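Local atomic coordinates of caspase-1 subunit p19/18 (PDB entry 1M72), a protein that is a cysteine protease that probably acts in the caspase activation cascade responsible for carrying out apoptosis. Residues Asn77-Ile87 against Ala116-Leu126. Sequence-based numbering, arbitrary orientation.
Sequences NLKSEEINKFI and AKDTHYKPDNL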
loop_
_atom_site.group_PDB
_atom_site.type_symbol
_atom_site.label_atom_id
_atom_site.label_comp_id
_atom_site.label_asym_id
_atom_site.label_seq_id
_atom_site.Cartn_x
_atom_site.Cartn_y
_atom_site.Cartn_z
ATOM N N ASN C 77 -2.115 -24.897 -11.404
ATOM C CA ASN C 77 -3.537 -24.950 -11.741
ATOM C C ASN C 77 -4.549 -25.580 -10.809
ATOM O O ASN C 77 -5.328 -26.424 -11.233
ATOM C CB ASN C 77 -3.670 -25.610 -13.112
ATOM C CG ASN C 77 -2.874 -24.874 -14.147
ATOM O OD1 ASN C 77 -3.074 -23.670 -14.351
ATOM N ND2 ASN C 77 -1.936 -25.567 -14.785
ATOM N N LEU C 78 -4.581 -25.147 -9.562
ATOM C CA LEU C 78 -5.508 -25.711 -8.625
ATOM C C LEU C 78 -6.909 -25.091 -8.760
ATOM O O LEU C 78 -7.072 -23.992 -9.304
ATOM C CB LEU C 78 -4.986 -25.507 -7.198
ATOM C CG LEU C 78 -3.671 -26.127 -6.679
ATOM C CD1 LEU C 78 -3.609 -25.904 -5.142
ATOM C CD2 LEU C 78 -3.595 -27.667 -6.980
ATOM N N LYS C 79 -7.914 -25.837 -8.284
ATOM C CA LYS C 79 -9.294 -25.401 -8.239
ATOM C C LYS C 79 -9.379 -24.516 -6.980
ATOM O O LYS C 79 -8.537 -24.620 -6.080
ATOM C CB LYS C 79 -10.224 -26.603 -8.085
ATOM C CG LYS C 79 -10.321 -27.476 -9.344
ATOM C CD LYS C 79 -11.117 -28.745 -9.101
ATOM C CE LYS C 79 -12.608 -28.450 -8.964
ATOM N NZ LYS C 79 -13.420 -29.703 -8.755
ATOM N N SER C 80 -10.389 -23.667 -6.904
ATOM C CA SER C 80 -10.507 -22.780 -5.765
ATOM C C SER C 80 -10.474 -23.436 -4.374
ATOM O O SER C 80 -9.905 -22.885 -3.413
ATOM C CB SER C 80 -11.763 -21.940 -5.904
ATOM O OG SER C 80 -11.926 -21.124 -4.761
ATOM N N GLU C 81 -11.067 -24.617 -4.270
ATOM C CA GLU C 81 -11.116 -25.298 -2.994
ATOM C C GLU C 81 -9.764 -25.852 -2.634
ATOM O O GLU C 81 -9.462 -26.045 -1.460
ATOM C CB GLU C 81 -12.155 -26.432 -3.026
ATOM C CG GLU C 81 -13.605 -25.948 -3.260
ATOM C CD GLU C 81 -14.152 -25.058 -2.135
ATOM O OE1 GLU C 81 -13.490 -24.041 -1.794
ATOM O OE2 GLU C 81 -15.252 -25.373 -1.599
ATOM N N GLU C 82 -8.965 -26.123 -3.659
ATOM C CA GLU C 82 -7.643 -26.666 -3.454
ATOM C C GLU C 82 -6.734 -25.584 -2.916
ATOM O O GLU C 82 -5.972 -25.824 -1.992
ATOM C CB GLU C 82 -7.084 -27.208 -4.755
ATOM C CG GLU C 82 -8.002 -28.194 -5.434
ATOM C CD GLU C 82 -7.299 -28.971 -6.537
ATOM O OE1 GLU C 82 -6.918 -30.123 -6.266
ATOM O OE2 GLU C 82 -7.106 -28.443 -7.660
ATOM N N ILE C 83 -6.805 -24.400 -3.503
ATOM C CA ILE C 83 -5.998 -23.291 -3.039
ATOM C C ILE C 83 -6.411 -23.006 -1.576
ATOM O O ILE C 83 -5.566 -22.924 -0.665
ATOM C CB ILE C 83 -6.261 -22.032 -3.891
ATOM C CG1 ILE C 83 -5.765 -22.264 -5.318
ATOM C CG2 ILE C 83 -5.616 -20.796 -3.237
ATOM C CD1 ILE C 83 -6.140 -21.153 -6.302
ATOM N N ASN C 84 -7.718 -22.903 -1.351
ATOM C CA ASN C 84 -8.186 -22.615 -0.029
ATOM C C ASN C 84 -7.734 -23.626 0.999
ATOM O O ASN C 84 -7.394 -23.262 2.125
ATOM C CB ASN C 84 -9.688 -22.498 0.007
ATOM C CG ASN C 84 -10.165 -21.991 1.338
ATOM O OD1 ASN C 84 -9.807 -22.554 2.371
ATOM N ND2 ASN C 84 -10.964 -20.919 1.337
ATOM N N LYS C 85 -7.710 -24.892 0.607
ATOM C CA LYS C 85 -7.293 -25.966 1.505
ATOM C C LYS C 85 -5.814 -25.860 1.880
ATOM O O LYS C 85 -5.469 -25.899 3.057
ATOM C CB LYS C 85 -7.606 -27.314 0.841
ATOM C CG LYS C 85 -6.576 -28.412 0.998
ATOM C CD LYS C 85 -6.515 -29.227 -0.302
ATOM C CE LYS C 85 -5.746 -30.538 -0.136
ATOM N NZ LYS C 85 -4.369 -30.309 0.396
ATOM N N PHE C 86 -4.945 -25.745 0.879
ATOM C CA PHE C 86 -3.526 -25.614 1.136
ATOM C C PHE C 86 -3.201 -24.344 1.943
ATOM O O PHE C 86 -2.269 -24.339 2.730
ATOM C CB PHE C 86 -2.751 -25.627 -0.175
ATOM C CG PHE C 86 -2.642 -27.004 -0.799
ATOM C CD1 PHE C 86 -1.923 -28.025 -0.158
ATOM C CD2 PHE C 86 -3.236 -27.286 -2.038
ATOM C CE1 PHE C 86 -1.797 -29.299 -0.755
ATOM C CE2 PHE C 86 -3.119 -28.561 -2.640
ATOM C CZ PHE C 86 -2.403 -29.559 -2.003
ATOM N N ILE C 87 -3.976 -23.283 1.745
ATOM C CA ILE C 87 -3.777 -22.041 2.462
ATOM C C ILE C 87 -4.071 -22.291 3.933
ATOM O O ILE C 87 -3.295 -21.912 4.796
ATOM C CB ILE C 87 -4.710 -20.929 1.901
ATOM C CG1 ILE C 87 -4.145 -20.393 0.580
ATOM C CG2 ILE C 87 -4.884 -19.796 2.904
ATOM C CD1 ILE C 87 -3.019 -19.434 0.764
ATOM N N ALA C 116 -9.316 -19.247 -10.003
ATOM C CA ALA C 116 -8.679 -20.533 -9.751
ATOM C C ALA C 116 -8.868 -21.239 -11.107
ATOM O O ALA C 116 -9.219 -20.602 -12.093
ATOM C CB ALA C 116 -9.423 -21.278 -8.679
ATOM N N LYS C 117 -8.675 -22.552 -11.163
ATOM C CA LYS C 117 -8.858 -23.250 -12.426
ATOM C C LYS C 117 -10.334 -23.303 -12.792
ATOM O O LYS C 117 -10.703 -23.117 -13.946
ATOM C CB LYS C 117 -8.324 -24.679 -12.341
ATOM C CG LYS C 117 -8.594 -25.476 -13.622
ATOM C CD LYS C 117 -7.958 -26.838 -13.593
ATOM C CE LYS C 117 -8.802 -27.782 -12.804
ATOM N NZ LYS C 117 -8.116 -29.089 -12.658
ATOM N N ASP C 118 -11.165 -23.523 -11.780
ATOM C CA ASP C 118 -12.606 -23.661 -11.942
ATOM C C ASP C 118 -13.492 -22.439 -11.686
ATOM O O ASP C 118 -14.504 -22.262 -12.349
ATOM C CB ASP C 118 -13.070 -24.808 -11.039
ATOM C CG ASP C 118 -12.744 -24.547 -9.562
ATOM O OD1 ASP C 118 -11.842 -23.734 -9.275
ATOM O OD2 ASP C 118 -13.378 -25.155 -8.685
ATOM N N THR C 119 -13.164 -21.595 -10.719
ATOM C CA THR C 119 -14.040 -20.463 -10.461
ATOM C C THR C 119 -13.238 -19.375 -9.759
ATOM O O THR C 119 -12.044 -19.547 -9.575
ATOM C CB THR C 119 -15.272 -20.923 -9.605
ATOM O OG1 THR C 119 -16.152 -19.814 -9.383
ATOM C CG2 THR C 119 -14.806 -21.529 -8.261
ATOM N N HIS C 120 -13.869 -18.262 -9.388
ATOM C CA HIS C 120 -13.136 -17.161 -8.745
ATOM C C HIS C 120 -13.352 -17.040 -7.231
ATOM O O HIS C 120 -14.314 -17.563 -6.687
ATOM C CB HIS C 120 -13.535 -15.836 -9.385
ATOM C CG HIS C 120 -14.998 -15.577 -9.299
ATOM N ND1 HIS C 120 -15.593 -15.067 -8.164
ATOM C CD2 HIS C 120 -16.007 -15.903 -10.142
ATOM C CE1 HIS C 120 -16.905 -15.096 -8.308
ATOM N NE2 HIS C 120 -17.181 -15.601 -9.499
ATOM N N TYR C 121 -12.435 -16.353 -6.566
ATOM C CA TYR C 121 -12.525 -16.126 -5.134
ATOM C C TYR C 121 -11.988 -14.715 -4.856
ATOM O O TYR C 121 -11.400 -14.047 -5.750
ATOM C CB TYR C 121 -11.712 -17.171 -4.383
ATOM C CG TYR C 121 -10.271 -17.183 -4.784
ATOM C CD1 TYR C 121 -9.320 -16.450 -4.075
ATOM C CD2 TYR C 121 -9.849 -17.912 -5.890
ATOM C CE1 TYR C 121 -7.960 -16.449 -4.459
ATOM C CE2 TYR C 121 -8.500 -17.917 -6.281
ATOM C CZ TYR C 121 -7.564 -17.180 -5.555
ATOM O OH TYR C 121 -6.252 -17.189 -5.955
ATOM N N LYS C 122 -12.233 -14.240 -3.636
ATOM C CA LYS C 122 -11.769 -12.931 -3.251
ATOM C C LYS C 122 -10.309 -13.012 -2.835
ATOM O O LYS C 122 -9.917 -13.886 -2.069
ATOM C CB LYS C 122 -12.607 -12.368 -2.093
ATOM C CG LYS C 122 -14.036 -12.024 -2.504
ATOM C CD LYS C 122 -14.773 -11.327 -1.366
ATOM C CE LYS C 122 -16.315 -11.210 -1.648
ATOM N NZ LYS C 122 -16.649 -10.292 -2.791
ATOM N N PRO C 123 -9.489 -12.087 -3.342
ATOM C CA PRO C 123 -8.050 -12.010 -3.040
ATOM C C PRO C 123 -7.800 -12.074 -1.510
ATOM O O PRO C 123 -6.833 -12.719 -1.067
ATOM C CB PRO C 123 -7.644 -10.651 -3.617
ATOM C CG PRO C 123 -8.686 -10.379 -4.648
ATOM C CD PRO C 123 -9.945 -10.912 -4.106
ATOM N N ASP C 124 -8.668 -11.407 -0.729
ATOM C CA ASP C 124 -8.591 -11.374 0.747
ATOM C C ASP C 124 -8.491 -12.782 1.336
ATOM O O ASP C 124 -7.980 -12.982 2.452
ATOM C CB ASP C 124 -9.821 -10.682 1.348
ATOM C CG ASP C 124 -9.893 -9.215 0.966
ATOM O OD1 ASP C 124 -9.944 -8.371 1.897
ATOM O OD2 ASP C 124 -9.885 -8.907 -0.268
ATOM N N ASN C 125 -8.994 -13.754 0.589
ATOM C CA ASN C 125 -8.900 -15.104 1.057
ATOM C C ASN C 125 -7.467 -15.549 1.249
ATOM O O ASN C 125 -7.231 -16.398 2.089
ATOM C CB ASN C 125 -9.528 -16.069 0.076
ATOM C CG ASN C 125 -11.041 -15.993 0.048
ATOM O OD1 ASN C 125 -11.664 -16.928 -0.419
ATOM N ND2 ASN C 125 -11.627 -14.882 0.497
ATOM N N LEU C 126 -6.518 -15.003 0.477
ATOM C CA LEU C 126 -5.118 -15.430 0.581
ATOM C C LEU C 126 -4.433 -15.115 1.937
ATOM O O LEU C 126 -3.673 -15.929 2.449
ATOM C CB LEU C 126 -4.295 -14.837 -0.593
ATOM C CG LEU C 126 -4.811 -15.317 -1.945
ATOM C CD1 LEU C 126 -4.394 -14.313 -3.007
ATOM C CD2 LEU C 126 -4.350 -16.826 -2.239
HETATM O O HOH W 1 -14.502 -19.967 -4.852
#
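With chi1 at 60°, Asp118 holds its carboxylate between its own backbone N and carbonyl carbon, directed at the start of helix 80-92. There OD1 accepts a hydrogen bond from Ser80 N at 2.8 Å, on the syn side and 18° out of the carboxylate plane. The negative charge sits at the helix N-terminus, where the helix dipole would probably stabilise it. OD2 lies alongside Lys79, 3.4 Å from CE, but the ammonium group is too far for a salt bridge. Next to this bond, Lys117 N donates to Leu78 O at 2.8 Å. At the N-cap position, Lys79 N donates to Glu82 OE2, which uses its anti lone pair. The methyl of Ala116 packs closely against the first turn, with CB 3.7 Å from Ser80 CB. With chi1 at 177°, Ser80 OG lies beside the carbonyl carbon and reaches toward Tyr121, where a water links it to His120 O. Further along the helix the contact is apolar. Ile83 CD1 meets Tyr121 CE2 at 4.0 Å, its side chain crossing that of Tyr121 at about a right angle. Leu126 CD2 touches both Ile83 CG2 and Ile87 CD1, 4.2 Å from the latter. Phe38 of strand 31-39 also touches both isoleucines. The contact thus joins a helix flanking the central sheet of the caspase fold to edge strand 120-121 of the small antiparallel sheet, its preceding loop and the start of helix 125-128, with an aspartate bound at the helix N-terminus.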